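Local coordinates for protein hydrazine synthase subunit gamma (Candidatus Kuenenia stuttgartiensis, PDB 5C2V) that catalyses the three-electron reduction of nitric oxide to hydroxylamine, the first half-reaction of hydrazine synthesis, and binds two heme c groups, at residues L100-H105 with V116-S121; T109-E114 with D251-F256; V209-V214 with Y270-G275. One frame throughout, in Å; residues are numbered along the deposited sequence.

Contact 1. Residues L100-H105 with V116-S121; sequences LPPFRH and VGATSS. With CA (calcium ion), chain T; HEC (heme c), chain V.
Phe103 and Thr119 make the one backbone bridge of this contact, an antiparallel hydrogen-bonded pair. Phe103 N donates to Thr119 O at 3.0 Å.

Packing flanks the bridge. Pro102, which follows a cis peptide bond, sets its CG against Ala118 CB (4.2 Å). The Phe103 ring runs obliquely past the backbone of Ser121, with CE2 3.4 Å from Ser121 C. The Arg104 chain bends at chi2 and chi3, and its guanidinium then lies with Val116 CG1 over one face, toward the rim.

The polar ends find partners beyond the pair of segments. Arg104 NH1 donates almost straight (168°) to heme O1D at 3.2 Å, and NH2 forms a salt bridge with Asp82. His105 ND1 donates to O2D of the same propionate, but the modelled bond is too short for its length to be trusted. Thr119 OG1 is bonded to Ile115 O.

Calcium is bound by Leu100 O (2.5 Å), Pro102 O (2.3 Å), three waters and Asp257. Water 3 also donates to heme O1A.

Residues 100-105 therefore join a calcium site to both propionates of the heme that appears to form the active site. Arg104 and the calcium ion would probably offset part of the propionate charge, the calcium acting through its water.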
loop_
_atom_site.group_PDB
_atom_site.type_symbol
_atom_site.label_atom_id
_atom_site.label_comp_id
_atom_site.label_asym_id
_atom_site.label_seq_id
_atom_site.Cartn_x
_atom_site.Cartn_y
_atom_site.Cartn_z
ATOM N N LEU C 100 11.971 -63.078 14.155
ATOM C CA LEU C 100 12.983 -62.545 15.064
ATOM C C LEU C 100 12.530 -61.335 15.882
ATOM O O LEU C 100 12.878 -60.198 15.555
ATOM C CB LEU C 100 14.244 -62.179 14.280
ATOM C CG LEU C 100 15.075 -63.359 13.773
ATOM C CD1 LEU C 100 16.167 -62.873 12.842
ATOM C CD2 LEU C 100 15.666 -64.134 14.941
ATOM N N PRO C 101 11.740 -61.579 16.941
ATOM C CA PRO C 101 11.461 -60.586 17.983
ATOM C C PRO C 101 12.622 -60.497 18.978
ATOM O O PRO C 101 13.386 -61.456 19.083
ATOM C CB PRO C 101 10.196 -61.130 18.648
ATOM C CG PRO C 101 10.320 -62.602 18.497
ATOM C CD PRO C 101 10.995 -62.831 17.169
ATOM N N PRO C 102 12.762 -59.370 19.697
ATOM C CA PRO C 102 11.919 -58.173 19.615
ATOM C C PRO C 102 12.250 -57.318 18.397
ATOM O O PRO C 102 13.188 -57.623 17.661
ATOM C CB PRO C 102 12.248 -57.431 20.910
ATOM C CG PRO C 102 13.659 -57.799 21.183
ATOM C CD PRO C 102 13.808 -59.228 20.725
ATOM N N PHE C 103 11.494 -56.243 18.208
ATOM C CA PHE C 103 11.540 -55.495 16.959
ATOM C C PHE C 103 12.279 -54.161 17.057
ATOM O O PHE C 103 12.880 -53.839 18.084
ATOM C CB PHE C 103 10.116 -55.295 16.444
ATOM C CG PHE C 103 9.315 -56.568 16.410
ATOM C CD1 PHE C 103 9.618 -57.563 15.494
ATOM C CD2 PHE C 103 8.276 -56.778 17.301
ATOM C CE1 PHE C 103 8.893 -58.741 15.460
ATOM C CE2 PHE C 103 7.546 -57.954 17.271
ATOM C CZ PHE C 103 7.856 -58.936 16.350
ATOM N N ARG C 104 12.219 -53.402 15.964
ATOM C CA ARG C 104 13.058 -52.228 15.718
ATOM C C ARG C 104 14.549 -52.565 15.736
ATOM O O ARG C 104 14.959 -53.625 15.267
ATOM C CB ARG C 104 12.770 -51.127 16.745
ATOM C CG ARG C 104 11.370 -50.538 16.686
ATOM C CD ARG C 104 11.446 -49.045 16.420
ATOM N NE ARG C 104 10.366 -48.297 17.054
ATOM C CZ ARG C 104 10.383 -46.979 17.231
ATOM N NH1 ARG C 104 11.428 -46.270 16.824
ATOM N NH2 ARG C 104 9.362 -46.370 17.818
ATOM N N HIS C 105 15.348 -51.667 16.301
ATOM C CA HIS C 105 16.803 -51.798 16.271
ATOM C C HIS C 105 17.380 -51.882 17.676
ATOM O O HIS C 105 17.993 -52.882 18.046
ATOM C CB HIS C 105 17.438 -50.627 15.516
ATOM C CG HIS C 105 17.505 -50.825 14.032
ATOM N ND1 HIS C 105 16.585 -50.275 13.165
ATOM C CD2 HIS C 105 18.386 -51.505 13.263
ATOM C CE1 HIS C 105 16.898 -50.611 11.925
ATOM N NE2 HIS C 105 17.986 -51.357 11.958
ATOM N N VAL C 116 9.705 -48.406 22.083
ATOM C CA VAL C 116 10.635 -47.857 21.104
ATOM C C VAL C 116 11.770 -48.837 20.821
ATOM O O VAL C 116 11.990 -49.231 19.676
ATOM C CB VAL C 116 11.228 -46.518 21.581
ATOM C CG1 VAL C 116 12.159 -45.942 20.524
ATOM C CG2 VAL C 116 10.115 -45.537 21.914
ATOM N N GLY C 117 12.490 -49.229 21.868
ATOM C CA GLY C 117 13.483 -50.282 21.754
ATOM C C GLY C 117 12.927 -51.594 22.270
ATOM O O GLY C 117 11.989 -51.589 23.068
ATOM N N ALA C 118 13.524 -52.705 21.842
ATOM C CA ALA C 118 13.093 -54.045 22.250
ATOM C C ALA C 118 11.578 -54.202 22.165
ATOM O O ALA C 118 10.944 -54.688 23.102
ATOM C CB ALA C 118 13.576 -54.351 23.659
ATOM N N THR C 119 11.005 -53.773 21.045
ATOM C CA THR C 119 9.557 -53.738 20.886
ATOM C C THR C 119 8.962 -55.140 20.976
ATOM O O THR C 119 9.362 -56.043 20.242
ATOM C CB THR C 119 9.159 -53.093 19.547
ATOM O OG1 THR C 119 9.905 -51.885 19.357
ATOM C CG2 THR C 119 7.679 -52.770 19.535
ATOM N N SER C 120 7.999 -55.308 21.876
ATOM C CA SER C 120 7.448 -56.625 22.181
ATOM C C SER C 120 6.541 -57.153 21.074
ATOM O O SER C 120 6.471 -58.360 20.845
ATOM C CB SER C 120 6.679 -56.583 23.503
ATOM O OG SER C 120 5.594 -55.673 23.437
ATOM N N SER C 121 5.846 -56.248 20.391
ATOM C CA SER C 121 4.930 -56.644 19.327
ATOM C C SER C 121 5.053 -55.744 18.106
ATOM O O SER C 121 5.468 -54.591 18.210
ATOM C CB SER C 121 3.487 -56.629 19.832
ATOM O OG SER C 121 3.100 -55.325 20.229
HETATM CA CA CA T . 14.663 -58.575 16.108
HETATM FE FE HEC V . 8.440 -48.477 9.568
HETATM C CHA HEC V . 10.843 -50.000 11.495
HETATM C CHB HEC V . 6.498 -51.271 9.796
HETATM C CHC HEC V . 5.918 -46.867 7.848
HETATM C CHD HEC V . 10.613 -45.987 8.665
HETATM N NA HEC V . 8.625 -50.296 10.516
HETATM C C1A HEC V . 9.731 -50.758 11.198
HETATM C C2A HEC V . 9.511 -52.159 11.524
HETATM C C3A HEC V . 8.302 -52.500 11.053
HETATM C C4A HEC V . 7.728 -51.337 10.410
HETATM C CMA HEC V . 7.601 -53.875 11.150
HETATM C CAA HEC V . 10.503 -53.063 12.299
HETATM C CBA HEC V . 10.984 -54.237 11.445
HETATM C CGA HEC V . 11.911 -55.115 12.244
HETATM O O1A HEC V . 12.251 -54.744 13.397
HETATM O O2A HEC V . 12.313 -56.189 11.725
HETATM N NB HEC V . 6.587 -49.017 8.824
HETATM C C1B HEC V . 5.914 -50.136 9.274
HETATM C C2B HEC V . 4.494 -49.904 9.110
HETATM C C3B HEC V . 4.331 -48.691 8.565
HETATM C C4B HEC V . 5.645 -48.108 8.378
HETATM C CMB HEC V . 3.385 -50.911 9.485
HETATM C CAB HEC V . 2.997 -47.999 8.199
HETATM C CBB HEC V . 2.216 -47.601 9.471
HETATM N NC HEC V . 8.295 -46.753 8.442
HETATM C C1C HEC V . 7.152 -46.253 7.851
HETATM C C2C HEC V . 7.443 -44.919 7.365
HETATM C C3C HEC V . 8.767 -44.736 7.466
HETATM C C4C HEC V . 9.314 -45.846 8.227
HETATM C CMC HEC V . 6.479 -44.094 6.481
HETATM C CAC HEC V . 9.561 -43.492 7.002
HETATM C CBC HEC V . 9.175 -42.262 7.853
HETATM N ND HEC V . 10.449 -48.096 9.958
HETATM C C1D HEC V . 11.072 -46.902 9.594
HETATM C C2D HEC V . 12.293 -46.768 10.357
HETATM C C3D HEC V . 12.365 -48.021 11.239
HETATM C C4D HEC V . 11.179 -48.787 10.925
HETATM C CMD HEC V . 13.309 -45.607 10.295
HETATM C CAD HEC V . 13.465 -48.384 12.257
HETATM C CBD HEC V . 13.179 -47.647 13.562
HETATM C CGD HEC V . 14.227 -47.999 14.582
HETATM O O1D HEC V . 14.149 -47.487 15.730
HETATM O O2D HEC V . 15.141 -48.792 14.246
HETATM O O HOH W 1 15.453 -60.111 17.750
HETATM O O HOH W 2 16.127 -59.533 14.482
HETATM O O HOH W 3 13.879 -57.030 14.455
HETATM O O HOH W 4 8.017 -47.585 11.418
#

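Contact 2. Residues T109-E114 with D251-F256; sequences TGHPDE and DLVKEF. With HEC (heme c), chain B.
Thr109 and Glu255 turn toward each other through similar first torsions. In Thr109, OG1 stands opposite the carbonyl carbon and beside the backbone N (chi1 -52°). In Glu255, CG takes the same position (chi1 -60°), and the chain is extended beyond it. The two side chains meet at an oblique angle. Thr109 OG1 donates to Glu255 OE1. The modelled 2.5 Å is very short, so its exact length is doubtful at this resolution.

Val253 makes the apolar part of the contact. Its CG1 branch lies 3.6 Å from Thr109 O and 4.4 Å from Gly110 CA. The same methyl is 4.1 Å from His111 CD2, and the two side chains cross at about a right angle. Gly110 has no side chain, so its bare backbone faces the valine.

The imidazole of His111 is held from two sides. Its ND1 donates to the syn lone pair of Asp113 OD1 at 3.1 Å, and its NE2 is bonded to Glu106 OE1. Together these bonds set the rotation of the ring beside Val253.

Phe256 points away from 109-114. Its CD2 approaches heme O1D at 3.5 Å, and its ring stacks with His272. The alpha subunit packs nearby, with its Val411 on Asp113 and its Tyr582 on Leu252.

The arrangement is a loop-to-loop contact at the surface. It joins the loop that also lines the heme 1 pocket to the cytochrome c region that holds heme 2, consistent with the two-lobed, diheme build of this subunit.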
loop_
_atom_site.group_PDB
_atom_site.type_symbol
_atom_site.label_atom_id
_atom_site.label_comp_id
_atom_site.label_asym_id
_atom_site.label_seq_id
_atom_site.Cartn_x
_atom_site.Cartn_y
_atom_site.Cartn_z
ATOM N N THR C 109 18.636 -53.241 26.331
ATOM C CA THR C 109 19.477 -52.323 27.090
ATOM C C THR C 109 18.965 -50.892 26.956
ATOM O O THR C 109 18.818 -50.375 25.848
ATOM C CB THR C 109 20.946 -52.389 26.629
ATOM O OG1 THR C 109 21.396 -53.750 26.645
ATOM C CG2 THR C 109 21.832 -51.555 27.542
ATOM N N GLY C 110 18.699 -50.259 28.094
ATOM C CA GLY C 110 18.192 -48.899 28.115
ATOM C C GLY C 110 16.728 -48.771 27.735
ATOM O O GLY C 110 16.221 -47.659 27.583
ATOM N N HIS C 111 16.042 -49.900 27.584
ATOM C CA HIS C 111 14.640 -49.884 27.168
ATOM C C HIS C 111 13.732 -50.774 28.017
ATOM O O HIS C 111 13.349 -51.862 27.586
ATOM C CB HIS C 111 14.521 -50.302 25.701
ATOM C CG HIS C 111 14.847 -49.209 24.733
ATOM N ND1 HIS C 111 13.957 -48.201 24.422
ATOM C CD2 HIS C 111 15.956 -48.969 23.997
ATOM C CE1 HIS C 111 14.509 -47.386 23.543
ATOM N NE2 HIS C 111 15.722 -47.829 23.266
ATOM N N PRO C 112 13.382 -50.311 29.227
ATOM C CA PRO C 112 12.393 -51.006 30.059
ATOM C C PRO C 112 10.983 -50.889 29.481
ATOM O O PRO C 112 10.095 -51.659 29.848
ATOM C CB PRO C 112 12.496 -50.284 31.404
ATOM C CG PRO C 112 12.992 -48.925 31.060
ATOM C CD PRO C 112 13.918 -49.112 29.893
ATOM N N ASP C 113 10.793 -49.926 28.586
ATOM C CA ASP C 113 9.490 -49.661 27.984
ATOM C C ASP C 113 9.052 -50.759 27.019
ATOM O O ASP C 113 7.864 -51.071 26.924
ATOM C CB ASP C 113 9.516 -48.315 27.257
ATOM C CG ASP C 113 10.619 -48.236 26.216
ATOM O OD1 ASP C 113 11.771 -47.933 26.591
ATOM O OD2 ASP C 113 10.334 -48.475 25.023
ATOM N N GLU C 114 10.021 -51.330 26.306
ATOM C CA GLU C 114 9.767 -52.344 25.282
ATOM C C GLU C 114 8.774 -51.847 24.232
ATOM O O GLU C 114 7.964 -52.614 23.712
ATOM C CB GLU C 114 9.266 -53.643 25.916
ATOM C CG GLU C 114 10.265 -54.280 26.868
ATOM C CD GLU C 114 9.808 -55.631 27.378
ATOM O OE1 GLU C 114 10.054 -55.934 28.565
ATOM O OE2 GLU C 114 9.207 -56.394 26.591
ATOM N N ASP C 251 23.677 -41.505 19.656
ATOM C CA ASP C 251 22.771 -42.580 20.041
ATOM C C ASP C 251 22.439 -42.527 21.527
ATOM O O ASP C 251 23.278 -42.163 22.350
ATOM C CB ASP C 251 23.369 -43.943 19.690
ATOM C CG ASP C 251 23.333 -44.234 18.201
ATOM O OD1 ASP C 251 22.528 -43.603 17.486
ATOM O OD2 ASP C 251 24.110 -45.105 17.749
ATOM N N LEU C 252 21.205 -42.884 21.865
ATOM C CA LEU C 252 20.791 -42.929 23.262
ATOM C C LEU C 252 21.189 -44.251 23.917
ATOM O O LEU C 252 21.165 -44.375 25.141
ATOM C CB LEU C 252 19.282 -42.709 23.384
ATOM C CG LEU C 252 18.837 -41.282 23.725
ATOM C CD1 LEU C 252 19.351 -40.279 22.702
ATOM C CD2 LEU C 252 17.322 -41.202 23.857
ATOM N N VAL C 253 21.554 -45.237 23.098
ATOM C CA VAL C 253 21.995 -46.537 23.603
ATOM C C VAL C 253 23.224 -47.038 22.847
ATOM O O VAL C 253 23.442 -46.679 21.688
ATOM C CB VAL C 253 20.881 -47.603 23.499
ATOM C CG1 VAL C 253 19.672 -47.208 24.336
ATOM C CG2 VAL C 253 20.486 -47.821 22.048
ATOM N N LYS C 254 24.038 -47.850 23.515
ATOM C CA LYS C 254 25.228 -48.423 22.891
ATOM C C LYS C 254 25.007 -49.815 22.298
ATOM O O LYS C 254 25.857 -50.320 21.566
ATOM C CB LYS C 254 26.370 -48.492 23.906
ATOM C CG LYS C 254 26.592 -47.208 24.680
ATOM C CD LYS C 254 27.726 -47.365 25.676
ATOM C CE LYS C 254 27.961 -46.080 26.447
ATOM N NZ LYS C 254 29.119 -46.196 27.374
ATOM N N GLU C 255 23.867 -50.430 22.600
ATOM C CA GLU C 255 23.643 -51.824 22.220
ATOM C C GLU C 255 22.382 -51.995 21.377
ATOM O O GLU C 255 21.419 -51.245 21.531
ATOM C CB GLU C 255 23.565 -52.706 23.469
ATOM C CG GLU C 255 24.820 -52.677 24.325
ATOM C CD GLU C 255 24.747 -53.632 25.499
ATOM O OE1 GLU C 255 23.667 -54.220 25.722
ATOM O OE2 GLU C 255 25.768 -53.797 26.197
ATOM N N PHE C 256 22.392 -52.987 20.491
ATOM C CA PHE C 256 21.307 -53.147 19.527
ATOM C C PHE C 256 20.898 -54.601 19.295
ATOM O O PHE C 256 21.704 -55.520 19.437
ATOM C CB PHE C 256 21.703 -52.512 18.191
ATOM C CG PHE C 256 22.253 -51.123 18.323
ATOM C CD1 PHE C 256 21.404 -50.034 18.429
ATOM C CD2 PHE C 256 23.622 -50.905 18.351
ATOM C CE1 PHE C 256 21.908 -48.754 18.557
ATOM C CE2 PHE C 256 24.132 -49.628 18.479
ATOM C CZ PHE C 256 23.274 -48.551 18.582
HETATM FE FE HEC B . 26.891 -59.079 12.982
HETATM C CHA HEC B . 24.739 -56.522 12.185
HETATM C CHB HEC B . 27.486 -59.623 9.658
HETATM C CHC HEC B . 29.561 -61.105 13.789
HETATM C CHD HEC B . 26.074 -58.837 16.286
HETATM N NA HEC B . 26.251 -58.213 11.240
HETATM C C1A HEC B . 25.317 -57.200 11.133
HETATM C C2A HEC B . 25.061 -56.981 9.723
HETATM C C3A HEC B . 25.816 -57.835 9.026
HETATM C C4A HEC B . 26.584 -58.628 9.964
HETATM C CMA HEC B . 25.861 -57.956 7.487
HETATM C CAA HEC B . 24.079 -55.946 9.130
HETATM C CBA HEC B . 22.646 -56.354 9.458
HETATM C CGA HEC B . 21.701 -55.239 9.091
HETATM O O1A HEC B . 20.471 -55.492 9.028
HETATM O O2A HEC B . 22.179 -54.100 8.857
HETATM N NB HEC B . 28.229 -60.230 11.918
HETATM C C1B HEC B . 28.384 -60.180 10.545
HETATM C C2B HEC B . 29.649 -60.800 10.213
HETATM C C3B HEC B . 30.219 -61.215 11.354
HETATM C C4B HEC B . 29.338 -60.860 12.450
HETATM C CMB HEC B . 30.207 -60.959 8.780
HETATM C CAB HEC B . 31.580 -61.935 11.508
HETATM C CBB HEC B . 32.741 -60.962 11.203
HETATM N NC HEC B . 27.675 -59.835 14.716
HETATM C C1C HEC B . 28.784 -60.650 14.834
HETATM C C2C HEC B . 29.047 -60.840 16.248
HETATM C C3C HEC B . 28.021 -60.314 16.928
HETATM C C4C HEC B . 27.180 -59.603 15.984
HETATM C CMC HEC B . 30.103 -61.814 16.816
HETATM C CAC HEC B . 27.823 -60.331 18.463
HETATM C CBC HEC B . 28.913 -59.489 19.162
HETATM N ND HEC B . 25.546 -57.902 14.068
HETATM C C1D HEC B . 25.511 -57.888 15.460
HETATM C C2D HEC B . 24.791 -56.712 15.898
HETATM C C3D HEC B . 24.371 -55.991 14.608
HETATM C C4D HEC B . 24.887 -56.802 13.527
HETATM C CMD HEC B . 24.502 -56.281 17.353
HETATM C CAD HEC B . 23.580 -54.671 14.477
HETATM C CBD HEC B . 24.424 -53.523 15.019
HETATM C CGD HEC B . 23.808 -52.209 14.624
HETATM O O1D HEC B . 24.406 -51.147 14.939
HETATM O O2D HEC B . 22.721 -52.223 13.991
#

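Contact 3. Residues V209-V214 with Y270-G275; sequences VGTGRV and YFHDGG. With HEC (heme c), chain B.
The heme 2 pocket, on its propionate side, is lined here by Thr211 and Val209 on one segment and by Tyr270, Phe271 and His272 on the other. It lies in the cytochrome c region of the chain. One propionate oxygen, O1D, is gripped from both segments. Thr211 OG1 donates to heme O1D at 2.7 Å. His272 ND1 donates to heme O1D at the same length, but its angle makes the bond weak. The other propionate takes a weak bond from Phe271 N to heme O2A at 2.8 Å.

Thr211 serves two partners at once. With chi1 at 56°, OG1 sits between the backbone N and the carbonyl carbon, facing the propionate. The methyl CG2 is left over the Phe271 ring. It makes a CH-pi contact 3.7 Å from the ring centroid, only 9° off the normal. The Phe271 ring in turn meets His293, an axial ligand of heme 2, edge to face.

Beside the pocket is a buried salt bridge. Arg213 NE donates to Asp273 OD2 at 2.9 Å, approaching from above the carboxylate plane. The guanidinium and carboxylate planes are 37° apart. A weak second bond joins Arg213 NH2 to Asp273 OD1. Val287 O accepts from Arg213 NH1, and Phe227 forms a cation-pi contact with the same arginine.

His272 is fixed by a second-shell residue. Asp251 OD2 is bonded to His272 NE2 and also to Arg213 N, so it ties the two segments together. At the ring edge, near its plane, His272 CE1 lies 3.1 Å from Thr211 O.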
loop_
_atom_site.group_PDB
_atom_site.type_symbol
_atom_site.label_atom_id
_atom_site.label_comp_id
_atom_site.label_asym_id
_atom_site.label_seq_id
_atom_site.Cartn_x
_atom_site.Cartn_y
_atom_site.Cartn_z
ATOM N N VAL C 209 28.396 -54.178 19.675
ATOM C CA VAL C 209 29.343 -54.428 18.595
ATOM C C VAL C 209 30.239 -53.226 18.314
ATOM O O VAL C 209 31.021 -53.239 17.364
ATOM C CB VAL C 209 28.618 -54.839 17.306
ATOM C CG1 VAL C 209 28.226 -56.303 17.375
ATOM C CG2 VAL C 209 27.396 -53.969 17.091
ATOM N N GLY C 210 30.095 -52.176 19.115
ATOM C CA GLY C 210 30.903 -50.980 18.954
ATOM C C GLY C 210 30.374 -50.064 17.868
ATOM O O GLY C 210 31.103 -49.229 17.332
ATOM N N THR C 211 29.097 -50.229 17.538
ATOM C CA THR C 211 28.451 -49.406 16.525
ATOM C C THR C 211 27.689 -48.233 17.135
ATOM O O THR C 211 27.078 -47.444 16.416
ATOM C CB THR C 211 27.480 -50.235 15.666
ATOM O OG1 THR C 211 26.529 -50.889 16.514
ATOM C CG2 THR C 211 28.238 -51.273 14.856
ATOM N N GLY C 212 27.728 -48.121 18.459
ATOM C CA GLY C 212 27.053 -47.033 19.142
ATOM C C GLY C 212 27.663 -45.690 18.794
ATOM O O GLY C 212 28.864 -45.483 18.964
ATOM N N ARG C 213 26.836 -44.773 18.304
ATOM C CA ARG C 213 27.312 -43.454 17.904
ATOM C C ARG C 213 27.292 -42.498 19.091
ATOM O O ARG C 213 26.239 -42.249 19.678
ATOM C CB ARG C 213 26.463 -42.895 16.760
ATOM C CG ARG C 213 26.215 -43.875 15.621
ATOM C CD ARG C 213 27.507 -44.490 15.114
ATOM N NE ARG C 213 27.265 -45.465 14.055
ATOM C CZ ARG C 213 28.169 -46.337 13.620
ATOM N NH1 ARG C 213 29.382 -46.360 14.156
ATOM N NH2 ARG C 213 27.862 -47.187 12.650
ATOM N N VAL C 214 28.457 -41.962 19.439
ATOM C CA VAL C 214 28.568 -41.087 20.601
ATOM C C VAL C 214 29.083 -39.701 20.231
ATOM O O VAL C 214 29.386 -39.426 19.070
ATOM C CB VAL C 214 29.498 -41.692 21.669
ATOM C CG1 VAL C 214 28.901 -42.975 22.225
ATOM C CG2 VAL C 214 30.880 -41.948 21.086
ATOM N N TYR C 270 23.654 -50.999 5.601
ATOM C CA TYR C 270 23.566 -51.761 6.858
ATOM C C TYR C 270 23.896 -51.056 8.191
ATOM O O TYR C 270 24.157 -49.859 8.248
ATOM C CB TYR C 270 24.475 -52.984 6.724
ATOM C CG TYR C 270 24.412 -53.543 5.333
ATOM C CD1 TYR C 270 23.341 -54.324 4.939
ATOM C CD2 TYR C 270 25.392 -53.246 4.393
ATOM C CE1 TYR C 270 23.257 -54.820 3.668
ATOM C CE2 TYR C 270 25.313 -53.736 3.107
ATOM C CZ TYR C 270 24.240 -54.523 2.750
ATOM O OH TYR C 270 24.149 -55.025 1.473
ATOM N N PHE C 271 23.920 -51.885 9.237
ATOM C CA PHE C 271 23.773 -51.565 10.668
ATOM C C PHE C 271 22.485 -50.807 11.020
ATOM O O PHE C 271 21.498 -50.901 10.295
ATOM C CB PHE C 271 24.986 -50.768 11.168
ATOM C CG PHE C 271 26.244 -51.585 11.276
ATOM C CD1 PHE C 271 26.184 -52.926 11.620
ATOM C CD2 PHE C 271 27.482 -51.014 11.038
ATOM C CE1 PHE C 271 27.336 -53.683 11.720
ATOM C CE2 PHE C 271 28.639 -51.768 11.137
ATOM C CZ PHE C 271 28.565 -53.104 11.478
ATOM N N HIS C 272 22.502 -50.042 12.113
ATOM C CA HIS C 272 21.272 -49.395 12.592
ATOM C C HIS C 272 21.034 -47.997 12.023
ATOM O O HIS C 272 19.912 -47.649 11.656
ATOM C CB HIS C 272 21.232 -49.361 14.128
ATOM C CG HIS C 272 22.206 -48.412 14.758
ATOM N ND1 HIS C 272 23.570 -48.607 14.718
ATOM C CD2 HIS C 272 22.006 -47.281 15.469
ATOM C CE1 HIS C 272 24.169 -47.623 15.366
ATOM N NE2 HIS C 272 23.244 -46.805 15.833
ATOM N N ASP C 273 22.094 -47.198 11.969
ATOM C CA ASP C 273 21.996 -45.825 11.496
ATOM C C ASP C 273 22.305 -45.774 10.012
ATOM O O ASP C 273 22.239 -44.719 9.382
ATOM C CB ASP C 273 22.951 -44.915 12.268
ATOM C CG ASP C 273 24.409 -45.274 12.043
ATOM O OD1 ASP C 273 24.691 -46.440 11.695
ATOM O OD2 ASP C 273 25.274 -44.388 12.212
ATOM N N GLY C 274 22.647 -46.929 9.459
ATOM C CA GLY C 274 23.070 -46.994 8.080
ATOM C C GLY C 274 24.480 -46.459 7.941
ATOM O O GLY C 274 24.818 -45.799 6.960
ATOM N N GLY C 275 25.310 -46.732 8.940
ATOM C CA GLY C 275 26.688 -46.285 8.912
ATOM C C GLY C 275 27.484 -47.016 7.850
ATOM O O GLY C 275 28.394 -46.451 7.245
HETATM FE FE HEC B . 26.891 -59.079 12.982
HETATM C CHA HEC B . 24.739 -56.522 12.185
HETATM C CHB HEC B . 27.486 -59.623 9.658
HETATM C CHC HEC B . 29.561 -61.105 13.789
HETATM C CHD HEC B . 26.074 -58.837 16.286
HETATM N NA HEC B . 26.251 -58.213 11.240
HETATM C C1A HEC B . 25.317 -57.200 11.133
HETATM C C2A HEC B . 25.061 -56.981 9.723
HETATM C C3A HEC B . 25.816 -57.835 9.026
HETATM C C4A HEC B . 26.584 -58.628 9.964
HETATM C CMA HEC B . 25.861 -57.956 7.487
HETATM C CAA HEC B . 24.079 -55.946 9.130
HETATM C CBA HEC B . 22.646 -56.354 9.458
HETATM C CGA HEC B . 21.701 -55.239 9.091
HETATM O O1A HEC B . 20.471 -55.492 9.028
HETATM O O2A HEC B . 22.179 -54.100 8.857
HETATM N NB HEC B . 28.229 -60.230 11.918
HETATM C C1B HEC B . 28.384 -60.180 10.545
HETATM C C2B HEC B . 29.649 -60.800 10.213
HETATM C C3B HEC B . 30.219 -61.215 11.354
HETATM C C4B HEC B . 29.338 -60.860 12.450
HETATM C CMB HEC B . 30.207 -60.959 8.780
HETATM C CAB HEC B . 31.580 -61.935 11.508
HETATM C CBB HEC B . 32.741 -60.962 11.203
HETATM N NC HEC B . 27.675 -59.835 14.716
HETATM C C1C HEC B . 28.784 -60.650 14.834
HETATM C C2C HEC B . 29.047 -60.840 16.248
HETATM C C3C HEC B . 28.021 -60.314 16.928
HETATM C C4C HEC B . 27.180 -59.603 15.984
HETATM C CMC HEC B . 30.103 -61.814 16.816
HETATM C CAC HEC B . 27.823 -60.331 18.463
HETATM C CBC HEC B . 28.913 -59.489 19.162
HETATM N ND HEC B . 25.546 -57.902 14.068
HETATM C C1D HEC B . 25.511 -57.888 15.460
HETATM C C2D HEC B . 24.791 -56.712 15.898
HETATM C C3D HEC B . 24.371 -55.991 14.608
HETATM C C4D HEC B . 24.887 -56.802 13.527
HETATM C CMD HEC B . 24.502 -56.281 17.353
HETATM C CAD HEC B . 23.580 -54.671 14.477
HETATM C CBD HEC B . 24.424 -53.523 15.019
HETATM C CGD HEC B . 23.808 -52.209 14.624
HETATM O O1D HEC B . 24.406 -51.147 14.939
HETATM O O2D HEC B . 22.721 -52.223 13.991
#

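Contacts 1 and 3 are buried, while contact 2 lies at the surface. Each buried contact serves a different heme: 100-105 reaches the propionates of heme 1, and contact 3 those of heme 2. Contact 1 adds a calcium ion and a backbone bridge; contact 3 relies on side chains, with a salt bridge and a CH-pi contact. Contact 2 has a single hydrogen bond across its two loops and a valine between them. It adjoins both others. Its segment 109-114 belongs to the same loop as both segments of contact 1, and Ser120 N probably bonds to Glu114 O. Its segment 251-256 borders the second heme's pocket, where Asp251 N probably bonds to Arg213 O.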